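Local coordinates for protein indole-3-acetic acid-amido synthetase GH3.15 (Arabidopsis thaliana, PDB 6E1Q) that joins glutamine, and possibly cysteine, to the auxin precursor indole-3-butyric acid, and glutamine to the herbicide 2,4-DB, through ATP-dependent adenylation of the acyl acid, at residues T439-D442 with D443-A447; Y515-G518 with R519-K523; F493-R497 with D498-E502; D539-M542 with N543-S547. All blocks are in the same frame, centred on the assembly; numbering follows the deposited sequence.

Interaction 1. Residues T439-D442 with D443-A447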
loop_
_atom_site.group_PDB
_atom_site.type_symbol
_atom_site.label_atom_id
_atom_site.label_comp_id
_atom_site.label_asym_id
_atom_site.label_seq_id
_atom_site.Cartn_x
_atom_site.Cartn_y
_atom_site.Cartn_z
ATOM N N THR A 439 -9.866 -11.377 -16.798
ATOM C CA THR A 439 -9.270 -11.906 -15.580
ATOM C C THR A 439 -8.904 -10.747 -14.661
ATOM O O THR A 439 -8.151 -9.844 -15.047
ATOM C CB THR A 439 -8.058 -12.774 -15.896
ATOM O OG1 THR A 439 -8.489 -13.909 -16.661
ATOM C CG2 THR A 439 -7.373 -13.238 -14.598
ATOM N N TYR A 440 -9.451 -10.774 -13.454
ATOM C CA TYR A 440 -9.256 -9.710 -12.489
ATOM C C TYR A 440 -7.994 -9.961 -11.683
ATOM O O TYR A 440 -7.513 -11.098 -11.566
ATOM C CB TYR A 440 -10.466 -9.600 -11.556
ATOM C CG TYR A 440 -11.657 -8.916 -12.195
ATOM C CD1 TYR A 440 -12.468 -9.593 -13.100
ATOM C CD2 TYR A 440 -11.938 -7.574 -11.932
ATOM C CE1 TYR A 440 -13.550 -8.965 -13.696
ATOM C CE2 TYR A 440 -13.020 -6.932 -12.529
ATOM C CZ TYR A 440 -13.816 -7.639 -13.407
ATOM O OH TYR A 440 -14.882 -7.025 -14.005
ATOM N N GLU A 441 -7.475 -8.880 -11.101
ATOM C CA GLU A 441 -6.249 -8.981 -10.317
ATOM C C GLU A 441 -6.417 -9.917 -9.128
ATOM O O GLU A 441 -5.527 -10.724 -8.848
ATOM C CB GLU A 441 -5.799 -7.593 -9.848
ATOM C CG GLU A 441 -4.411 -7.576 -9.225
ATOM C CD GLU A 441 -3.958 -6.161 -8.866
ATOM O OE1 GLU A 441 -4.173 -5.730 -7.710
ATOM O OE2 GLU A 441 -3.418 -5.474 -9.761
ATOM N N ASP A 442 -7.558 -9.845 -8.421
ATOM C CA ASP A 442 -7.702 -10.699 -7.237
ATOM C C ASP A 442 -7.739 -12.183 -7.605
ATOM O O ASP A 442 -7.201 -13.019 -6.867
ATOM C CB ASP A 442 -8.939 -10.315 -6.416
ATOM C CG ASP A 442 -10.213 -10.208 -7.253
ATOM O OD1 ASP A 442 -10.277 -10.792 -8.350
ATOM O OD2 ASP A 442 -11.161 -9.530 -6.800
ATOM N N ASP A 443 -8.341 -12.527 -8.745
ATOM C CA ASP A 443 -8.367 -13.924 -9.182
ATOM C C ASP A 443 -6.987 -14.399 -9.619
ATOM O O ASP A 443 -6.584 -15.526 -9.309
ATOM C CB ASP A 443 -9.343 -14.071 -10.334
ATOM C CG ASP A 443 -10.786 -13.859 -9.905
ATOM O OD1 ASP A 443 -11.173 -14.340 -8.820
ATOM O OD2 ASP A 443 -11.529 -13.232 -10.678
ATOM N N LEU A 444 -6.270 -13.563 -10.384
ATOM C CA LEU A 444 -4.914 -13.920 -10.806
ATOM C C LEU A 444 -3.995 -14.109 -9.599
ATOM O O LEU A 444 -3.173 -15.031 -9.574
ATOM C CB LEU A 444 -4.355 -12.844 -11.748
ATOM C CG LEU A 444 -2.902 -13.078 -12.167
ATOM C CD1 LEU A 444 -2.801 -14.391 -12.901
ATOM C CD2 LEU A 444 -2.369 -11.931 -13.017
ATOM N N LEU A 445 -4.131 -13.244 -8.587
ATOM C CA LEU A 445 -3.341 -13.375 -7.361
ATOM C C LEU A 445 -3.638 -14.690 -6.640
ATOM O O LEU A 445 -2.724 -15.383 -6.169
ATOM C CB LEU A 445 -3.620 -12.175 -6.449
ATOM C CG LEU A 445 -2.991 -10.839 -6.877
ATOM C CD1 LEU A 445 -3.618 -9.645 -6.144
ATOM C CD2 LEU A 445 -1.477 -10.854 -6.621
ATOM N N LYS A 446 -4.920 -15.044 -6.516
ATOM C CA LYS A 446 -5.232 -16.300 -5.841
ATOM C C LYS A 446 -4.734 -17.490 -6.651
ATOM O O LYS A 446 -4.226 -18.466 -6.081
ATOM C CB LYS A 446 -6.734 -16.419 -5.575
ATOM C CG LYS A 446 -7.090 -17.791 -5.004
ATOM C CD LYS A 446 -8.444 -17.851 -4.309
ATOM C CE LYS A 446 -8.614 -19.195 -3.590
ATOM N NZ LYS A 446 -8.559 -20.368 -4.528
ATOM N N ALA A 447 -4.840 -17.412 -7.985
ATOM C CA ALA A 447 -4.344 -18.490 -8.839
ATOM C C ALA A 447 -2.845 -18.702 -8.652
ATOM O O ALA A 447 -2.378 -19.836 -8.519
ATOM C CB ALA A 447 -4.657 -18.175 -10.302
HETATM O O HOH W 1 -11.143 -13.167 -13.047
#
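Glu441 and Leu445, one helical turn apart, run alongside each other in one direction. Glu441 CG meets Leu445 CD1 at 3.8 Å, so the aliphatic part of the glutamate does the touching. Its CG is anti to the backbone N (chi1 -170°), and the chain beyond CG is extended. Asp442 and Asp443 are also neighbours in parallel, with their carboxylate planes 55° apart. Asp442 OD1 is 3.6 Å from Asp443 OD2. This proximity would probably raise the tendency of one of them to hold a proton. A water accepts from Tyr440 N at 3.0 Å and lies at the tyrosine ring edge, in its plane. Its approach to Asp443 OD2 is so short that this link is doubtful. Thr439 crosses Leu444 at about a right angle, CG2 to CB 4.2 Å. Tyr440 is the N-cap. Its O takes a nearly straight bond from Leu444 N at 3.0 Å, the first turn of helix 441-452. Thr439 OG1 bonds to Tyr478 OH. Thr439 also pairs by backbone bonds with strand 430-432, where Leu444 packs on Val431. On strand 461-470, Phe465 touches both Leu444 and Leu445, and Ala447 rests on helix 497-510.

Interaction 2. Residues Y515-G518 with R519-K523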
loop_
_atom_site.group_PDB
_atom_site.type_symbol
_atom_site.label_atom_id
_atom_site.label_comp_id
_atom_site.label_asym_id
_atom_site.label_seq_id
_atom_site.Cartn_x
_atom_site.Cartn_y
_atom_site.Cartn_z
ATOM N N TYR A 515 -12.680 -17.928 -18.606
ATOM C CA TYR A 515 -11.382 -18.444 -19.029
ATOM C C TYR A 515 -11.450 -19.948 -19.270
ATOM O O TYR A 515 -11.012 -20.446 -20.312
ATOM C CB TYR A 515 -10.307 -18.125 -17.977
ATOM C CG TYR A 515 -8.937 -18.639 -18.372
ATOM C CD1 TYR A 515 -8.539 -19.945 -18.064
ATOM C CD2 TYR A 515 -8.051 -17.836 -19.086
ATOM C CE1 TYR A 515 -7.290 -20.427 -18.449
ATOM C CE2 TYR A 515 -6.803 -18.304 -19.469
ATOM C CZ TYR A 515 -6.433 -19.602 -19.143
ATOM O OH TYR A 515 -5.210 -20.076 -19.530
ATOM N N ARG A 516 -11.998 -20.690 -18.311
ATOM C CA ARG A 516 -11.892 -22.141 -18.382
ATOM C C ARG A 516 -12.780 -22.701 -19.484
ATOM O O ARG A 516 -12.372 -23.616 -20.211
ATOM C CB ARG A 516 -12.224 -22.750 -17.022
ATOM C CG ARG A 516 -11.104 -22.531 -16.009
ATOM C CD ARG A 516 -11.390 -23.188 -14.664
ATOM N NE ARG A 516 -12.337 -22.408 -13.873
ATOM C CZ ARG A 516 -13.634 -22.678 -13.776
ATOM N NH1 ARG A 516 -14.153 -23.715 -14.420
ATOM N NH2 ARG A 516 -14.416 -21.908 -13.035
ATOM N N LYS A 517 -13.985 -22.145 -19.643
ATOM C CA LYS A 517 -14.817 -22.505 -20.787
ATOM C C LYS A 517 -14.111 -22.165 -22.094
ATOM O O LYS A 517 -14.175 -22.933 -23.062
ATOM C CB LYS A 517 -16.171 -21.800 -20.696
ATOM C CG LYS A 517 -17.148 -22.207 -21.778
ATOM C CD LYS A 517 -17.316 -21.179 -22.865
ATOM C CE LYS A 517 -18.773 -21.147 -23.318
ATOM N NZ LYS A 517 -18.945 -20.398 -24.584
ATOM N N GLY A 518 -13.410 -21.028 -22.130
ATOM C CA GLY A 518 -12.608 -20.701 -23.296
ATOM C C GLY A 518 -11.557 -21.754 -23.596
ATOM O O GLY A 518 -11.314 -22.092 -24.755
ATOM N N ARG A 519 -10.919 -22.287 -22.553
ATOM C CA ARG A 519 -9.877 -23.285 -22.763
ATOM C C ARG A 519 -10.477 -24.623 -23.169
ATOM O O ARG A 519 -10.016 -25.261 -24.123
ATOM C CB ARG A 519 -9.036 -23.440 -21.496
ATOM C CG ARG A 519 -7.884 -22.447 -21.398
ATOM C CD ARG A 519 -6.764 -22.911 -22.292
ATOM N NE ARG A 519 -5.873 -23.812 -21.582
ATOM C CZ ARG A 519 -5.401 -24.949 -22.078
ATOM N NH1 ARG A 519 -5.737 -25.328 -23.298
ATOM N NH2 ARG A 519 -4.590 -25.704 -21.347
ATOM N N LYS A 520 -11.512 -25.061 -22.458
ATOM C CA LYS A 520 -11.990 -26.424 -22.630
ATOM C C LYS A 520 -13.001 -26.516 -23.765
ATOM O O LYS A 520 -12.893 -27.390 -24.631
ATOM C CB LYS A 520 -12.584 -26.935 -21.311
ATOM C CG LYS A 520 -13.415 -28.199 -21.449
ATOM C CD LYS A 520 -14.196 -28.490 -20.173
ATOM C CE LYS A 520 -14.584 -29.957 -20.096
ATOM N NZ LYS A 520 -13.548 -30.808 -20.740
ATOM N N ASN A 521 -13.958 -25.592 -23.798
ATOM C CA ASN A 521 -15.045 -25.648 -24.765
ATOM C C ASN A 521 -14.804 -24.751 -25.975
ATOM O O ASN A 521 -14.585 -25.240 -27.089
ATOM C CB ASN A 521 -16.357 -25.247 -24.090
ATOM C CG ASN A 521 -17.558 -25.543 -24.944
ATOM O OD1 ASN A 521 -17.429 -25.925 -26.105
ATOM N ND2 ASN A 521 -18.741 -25.355 -24.381
ATOM N N ASP A 522 -14.841 -23.433 -25.752
ATOM C CA ASP A 522 -14.862 -22.467 -26.847
ATOM C C ASP A 522 -13.693 -22.649 -27.806
ATOM O O ASP A 522 -13.835 -22.411 -29.008
ATOM C CB ASP A 522 -14.846 -21.053 -26.281
ATOM C CG ASP A 522 -16.213 -20.563 -25.902
ATOM O OD1 ASP A 522 -17.190 -21.307 -26.126
ATOM O OD2 ASP A 522 -16.312 -19.434 -25.365
ATOM N N LYS A 523 -12.520 -23.014 -27.282
ATOM C CA LYS A 523 -11.270 -23.246 -28.023
ATOM C C LYS A 523 -10.541 -21.957 -28.403
ATOM O O LYS A 523 -9.546 -22.018 -29.136
ATOM C CB LYS A 523 -11.514 -24.090 -29.285
ATOM C CG LYS A 523 -10.275 -24.640 -29.974
ATOM C CD LYS A 523 -9.316 -25.247 -28.972
ATOM C CE LYS A 523 -9.922 -26.487 -28.341
ATOM N NZ LYS A 523 -9.547 -27.699 -29.116
#
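Helix 513-522 ends in a wider pi-type turn at 519-522: Lys517 O accepts from both Asn521 N and Asp522 N, which arrive from opposite faces of its carbonyl plane, and Lys523 N reaches back five residues to Gly518 O at 2.9 Å. Lys523 then leaves helical geometry with a positive phi. One turn earlier the bonds are of the ordinary alpha type, Arg519 N to Tyr515 O and Lys520 N to Arg516 O.

The main polar contact between side chains is a salt bridge. Lys517 NZ donates to Asp522 OD1 at a short 2.5 Å, on the syn side and 19° out of the carboxylate plane. Asp522 OD2 is 2.9 Å from the same Lys517 NZ. The lysine bends at chi2 (-104°) and chi3 to bring the amine up to the two carboxylate oxygens, near their plane. Asp522 CB also lies 3.7 Å from Gly518 CA.

The Arg519 chain follows the flank of Tyr515. Tyr515 CE1 meets Arg519 CG at 3.6 Å, with the ring and guanidinium planes 81° apart. Both polar ends share Glu508 of helix 497-510: Arg519 NE forms a salt bridge with its OE2, and Tyr515 OH a hydrogen bond. The Tyr515 ring also meets that of Tyr478 on strand 477-485, while Arg516 and Lys517 touch Trp586 near the C terminus.

Interaction 3. Residues F493-R497 with D498-E502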
loop_
_atom_site.group_PDB
_atom_site.type_symbol
_atom_site.label_atom_id
_atom_site.label_comp_id
_atom_site.label_asym_id
_atom_site.label_seq_id
_atom_site.Cartn_x
_atom_site.Cartn_y
_atom_site.Cartn_z
ATOM N N PHE A 493 20.108 -23.426 -8.693
ATOM C CA PHE A 493 18.782 -23.947 -8.376
ATOM C C PHE A 493 17.907 -23.864 -9.623
ATOM O O PHE A 493 18.007 -22.902 -10.395
ATOM C CB PHE A 493 18.124 -23.178 -7.209
ATOM C CG PHE A 493 17.858 -21.687 -7.479
ATOM C CD1 PHE A 493 16.759 -21.269 -8.224
ATOM C CD2 PHE A 493 18.672 -20.702 -6.920
ATOM C CE1 PHE A 493 16.520 -19.917 -8.447
ATOM C CE2 PHE A 493 18.437 -19.343 -7.142
ATOM C CZ PHE A 493 17.360 -18.954 -7.904
ATOM N N GLU A 494 17.041 -24.870 -9.825
ATOM C CA GLU A 494 16.212 -24.884 -11.028
ATOM C C GLU A 494 15.035 -25.827 -10.839
ATOM O O GLU A 494 15.234 -26.940 -10.333
ATOM C CB GLU A 494 17.039 -25.309 -12.246
ATOM C CG GLU A 494 16.277 -25.315 -13.564
ATOM C CD GLU A 494 17.165 -25.621 -14.761
ATOM O OE1 GLU A 494 17.453 -26.811 -15.005
ATOM O OE2 GLU A 494 17.587 -24.661 -15.448
ATOM N N PRO A 495 13.817 -25.438 -11.228
ATOM C CA PRO A 495 12.665 -26.328 -11.049
ATOM C C PRO A 495 12.576 -27.347 -12.175
ATOM O O PRO A 495 12.852 -27.041 -13.337
ATOM C CB PRO A 495 11.471 -25.365 -11.083
ATOM C CG PRO A 495 11.915 -24.293 -12.014
ATOM C CD PRO A 495 13.422 -24.158 -11.848
ATOM N N ASN A 496 12.186 -28.573 -11.828
ATOM C CA ASN A 496 12.007 -29.568 -12.873
ATOM C C ASN A 496 10.778 -29.226 -13.721
ATOM O O ASN A 496 9.881 -28.487 -13.301
ATOM C CB ASN A 496 11.946 -30.984 -12.278
ATOM C CG ASN A 496 10.590 -31.331 -11.669
ATOM O OD1 ASN A 496 9.567 -31.385 -12.358
ATOM N ND2 ASN A 496 10.596 -31.630 -10.368
ATOM N N ARG A 497 10.759 -29.752 -14.950
ATOM C CA ARG A 497 9.735 -29.324 -15.896
ATOM C C ARG A 497 8.356 -29.836 -15.497
ATOM O O ARG A 497 7.359 -29.130 -15.697
ATOM C CB ARG A 497 10.104 -29.763 -17.318
ATOM C CG ARG A 497 8.922 -29.876 -18.287
ATOM C CD ARG A 497 9.331 -29.652 -19.755
ATOM N NE ARG A 497 10.312 -28.576 -19.909
ATOM C CZ ARG A 497 10.059 -27.369 -20.425
ATOM N NH1 ARG A 497 8.842 -27.047 -20.843
ATOM N NH2 ARG A 497 11.032 -26.469 -20.517
ATOM N N ASP A 498 8.283 -31.026 -14.890
ATOM C CA ASP A 498 6.994 -31.583 -14.484
ATOM C C ASP A 498 6.298 -30.691 -13.464
ATOM O O ASP A 498 5.108 -30.384 -13.600
ATOM C CB ASP A 498 7.160 -32.998 -13.910
ATOM C CG ASP A 498 7.501 -34.041 -14.977
ATOM O OD1 ASP A 498 6.801 -34.130 -16.008
ATOM O OD2 ASP A 498 8.457 -34.802 -14.764
ATOM N N VAL A 499 7.014 -30.270 -12.423
ATOM C CA VAL A 499 6.383 -29.388 -11.448
ATOM C C VAL A 499 6.002 -28.046 -12.089
ATOM O O VAL A 499 4.901 -27.537 -11.853
ATOM C CB VAL A 499 7.277 -29.234 -10.201
ATOM C CG1 VAL A 499 8.557 -28.519 -10.532
ATOM C CG2 VAL A 499 6.519 -28.505 -9.101
ATOM N N MET A 500 6.869 -27.468 -12.940
ATOM C CA MET A 500 6.525 -26.201 -13.603
ATOM C C MET A 500 5.278 -26.347 -14.457
ATOM O O MET A 500 4.421 -25.457 -14.471
ATOM C CB MET A 500 7.694 -25.685 -14.463
ATOM C CG MET A 500 8.829 -25.060 -13.660
ATOM S SD MET A 500 8.183 -23.973 -12.356
ATOM C CE MET A 500 7.488 -22.624 -13.325
ATOM N N GLU A 501 5.151 -27.471 -15.163
ATOM C CA GLU A 501 3.976 -27.676 -15.998
ATOM C C GLU A 501 2.719 -27.821 -15.146
ATOM O O GLU A 501 1.640 -27.349 -15.532
ATOM C CB GLU A 501 4.191 -28.892 -16.899
ATOM C CG GLU A 501 5.221 -28.633 -18.011
ATOM C CD GLU A 501 5.428 -29.829 -18.952
ATOM O OE1 GLU A 501 5.392 -30.996 -18.496
ATOM O OE2 GLU A 501 5.635 -29.589 -20.162
ATOM N N GLU A 502 2.836 -28.467 -13.983
ATOM C CA GLU A 502 1.685 -28.539 -13.085
ATOM C C GLU A 502 1.366 -27.172 -12.493
ATOM O O GLU A 502 0.190 -26.869 -12.255
ATOM C CB GLU A 502 1.928 -29.583 -11.990
ATOM C CG GLU A 502 0.709 -29.888 -11.095
ATOM C CD GLU A 502 -0.409 -30.634 -11.814
ATOM O OE1 GLU A 502 -0.209 -31.013 -12.989
ATOM O OE2 GLU A 502 -1.488 -30.857 -11.200
HETATM O O HOH W 2 6.387 -27.026 -21.053
#
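Asn496 caps helix 497-510, and its side chain supplies the main polar contact. Asn496 OD1 accepts from Val499 N at 2.8 Å, a nearly straight bond of 166° whose donor is tilted out of the amide plane. A chi1 of 79° sets CG between the backbone N and carbonyl carbon and folds OD1 over the helix end. The backbone adds Met500 N to Asn496 O at 3.2 Å and Glu501 N to Arg497 O at 2.8 Å.

The apolar contact is a hydrophobic staple across the cap. Pro495 CG meets Met500 CG at 3.6 Å, and Met500 SD is 3.8 Å from both Pro495 CB and Pro495 CG. Met500 in turn packs on strands 477-485, 529-533 and 574-579.

The charged pair is looser. Arg497 CG packs on Glu501 CD at 3.6 Å. The guanidinium and carboxylate planes stand 87° apart. Glu501 OE2 lies at the guanidinium edge, beyond salt-bridge range. A water donates to Glu501 OE2 and accepts a weak bond from Arg497 NH1. Asn496 thus satisfies an amide of the first turn, and the staple joins the loop to those strands. Arg581 gives Glu501 a second partner, long and weak, and any direct attraction to Arg497 is probably modest.

Interaction 4. Residues D539-M542 with N543-S547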
loop_
_atom_site.group_PDB
_atom_site.type_symbol
_atom_site.label_atom_id
_atom_site.label_comp_id
_atom_site.label_asym_id
_atom_site.label_seq_id
_atom_site.Cartn_x
_atom_site.Cartn_y
_atom_site.Cartn_z
ATOM N N ASP A 539 13.471 -5.893 -10.462
ATOM C CA ASP A 539 14.131 -4.611 -10.213
ATOM C C ASP A 539 14.410 -3.858 -11.506
ATOM O O ASP A 539 14.270 -2.633 -11.550
ATOM C CB ASP A 539 15.428 -4.809 -9.446
ATOM C CG ASP A 539 15.185 -5.215 -8.038
ATOM O OD1 ASP A 539 14.007 -5.170 -7.619
ATOM O OD2 ASP A 539 16.163 -5.552 -7.347
ATOM N N GLU A 540 14.811 -4.564 -12.569
ATOM C CA GLU A 540 14.951 -3.901 -13.864
ATOM C C GLU A 540 13.614 -3.332 -14.323
ATOM O O GLU A 540 13.547 -2.206 -14.829
ATOM C CB GLU A 540 15.507 -4.869 -14.918
ATOM C CG GLU A 540 15.646 -4.231 -16.329
ATOM C CD GLU A 540 16.274 -5.169 -17.381
ATOM O OE1 GLU A 540 16.664 -6.296 -17.025
ATOM O OE2 GLU A 540 16.377 -4.778 -18.567
ATOM N N LEU A 541 12.542 -4.104 -14.159
ATOM C CA LEU A 541 11.219 -3.616 -14.508
ATOM C C LEU A 541 10.902 -2.358 -13.723
ATOM O O LEU A 541 10.461 -1.350 -14.283
ATOM C CB LEU A 541 10.169 -4.703 -14.236
ATOM C CG LEU A 541 8.731 -4.333 -14.623
ATOM C CD1 LEU A 541 8.611 -4.147 -16.152
ATOM C CD2 LEU A 541 7.741 -5.373 -14.146
ATOM N N MET A 542 11.151 -2.401 -12.415
ATOM C CA MET A 542 10.862 -1.260 -11.560
ATOM C C MET A 542 11.642 -0.028 -11.995
ATOM O O MET A 542 11.076 1.070 -12.091
ATOM C CB MET A 542 11.185 -1.613 -10.108
ATOM C CG MET A 542 11.391 -0.397 -9.233
ATOM S SD MET A 542 11.178 -0.741 -7.500
ATOM C CE MET A 542 12.895 -1.082 -7.274
ATOM N N ASN A 543 12.941 -0.189 -12.263
ATOM C CA ASN A 543 13.762 0.965 -12.634
ATOM C C ASN A 543 13.310 1.551 -13.964
ATOM O O ASN A 543 13.459 2.759 -14.209
ATOM C CB ASN A 543 15.239 0.566 -12.690
ATOM C CG ASN A 543 15.826 0.325 -11.308
ATOM O OD1 ASN A 543 15.380 0.908 -10.321
ATOM N ND2 ASN A 543 16.846 -0.518 -11.235
ATOM N N PHE A 544 12.750 0.706 -14.827
ATOM C CA PHE A 544 12.179 1.191 -16.073
ATOM C C PHE A 544 11.040 2.172 -15.802
ATOM O O PHE A 544 10.998 3.269 -16.373
ATOM C CB PHE A 544 11.697 0.001 -16.906
ATOM C CG PHE A 544 10.900 0.400 -18.101
ATOM C CD1 PHE A 544 11.526 0.867 -19.245
ATOM C CD2 PHE A 544 9.514 0.335 -18.071
ATOM C CE1 PHE A 544 10.783 1.251 -20.344
ATOM C CE2 PHE A 544 8.761 0.718 -19.168
ATOM C CZ PHE A 544 9.394 1.176 -20.303
ATOM N N PHE A 545 10.108 1.796 -14.914
ATOM C CA PHE A 545 8.990 2.689 -14.610
ATOM C C PHE A 545 9.453 3.934 -13.849
ATOM O O PHE A 545 8.946 5.038 -14.095
ATOM C CB PHE A 545 7.904 1.932 -13.837
ATOM C CG PHE A 545 7.177 0.911 -14.673
ATOM C CD1 PHE A 545 6.416 1.305 -15.775
ATOM C CD2 PHE A 545 7.256 -0.439 -14.374
ATOM C CE1 PHE A 545 5.747 0.354 -16.558
ATOM C CE2 PHE A 545 6.587 -1.396 -15.148
ATOM C CZ PHE A 545 5.840 -0.996 -16.243
ATOM N N LEU A 546 10.429 3.782 -12.945
ATOM C CA LEU A 546 10.931 4.923 -12.173
ATOM C C LEU A 546 11.544 5.975 -13.085
ATOM O O LEU A 546 11.329 7.181 -12.903
ATOM C CB LEU A 546 11.972 4.452 -11.156
ATOM C CG LEU A 546 11.534 3.480 -10.054
ATOM C CD1 LEU A 546 12.673 3.339 -9.048
ATOM C CD2 LEU A 546 10.271 3.973 -9.381
ATOM N N SER A 547 12.351 5.528 -14.050
ATOM C CA SER A 547 12.934 6.420 -15.046
ATOM C C SER A 547 11.877 7.149 -15.872
ATOM O O SER A 547 12.185 8.170 -16.499
ATOM C CB SER A 547 13.845 5.595 -15.939
ATOM O OG SER A 547 13.055 5.001 -16.958
#
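The Phe545 ring meets Leu541 through CE2, which is 3.6 Å from Leu541 CD1 and 3.7 Å from Leu541 CG. Over one face of this ring, above its centre, sits Phe544 CD2, 3.9 Å from the plane. The leucine branch flanks the Phe545 ring. Leu541 O approaches both phenylalanine rings obliquely. Tyr555 and Pro558 also touch Phe545. Differing first torsions bring the two neighbouring rings together: Phe544 CG is anti to the backbone N (chi1 171°), whereas Phe545 CG is anti to the carbonyl carbon (chi1 -70°).

All of this sits on helix 537-547, where regular alpha-helical bonds join each residue to the one four places on. Examples are Asn543 N to Asp539 O at 2.9 Å and Leu546 N to Met542 O, also 2.9 Å. The helix belongs to the GH3 C-terminal domain. One flank packs on helix 564-571, which Leu541 and Phe544 touch. On another, Asp539 touches Lys228, and Met542 and Asn543 touch Lys225, both lysines of helix 220-243. This is consistent with a position where the C-terminal and N-terminal domains meet.

Met542 and Leu546 pack one turn apart, with Met542 CG 4.0 Å from Leu546 CD1. The Asn543 amide folds back beside Asp539 O without bonding to it. Ser547 OG donates to Phe544 O at 2.8 Å.

How the interactions relate
From the N terminus the order is interaction 1, interaction 3, interaction 2, interaction 4. Each lies within one continuous stretch, so none closes a long loop, and none nests in or crosses another. Interaction 1 starts helix 441-452, leaving a short strand. Interaction 3 starts helix 497-510 after the loop that follows strand 477-485. Interaction 2 ends the next helix, 513-522. Shared neighbours link interactions 1 and 2: Tyr478 meets both Thr439 and Tyr515, and Leu511 meets Thr439, Ala447 and Arg516. Helix 497-510 touches residues of both as well. Interaction 4 is last, its centre about 23 Å from that of interaction 1; its helix 537-547 touches helix 220-243.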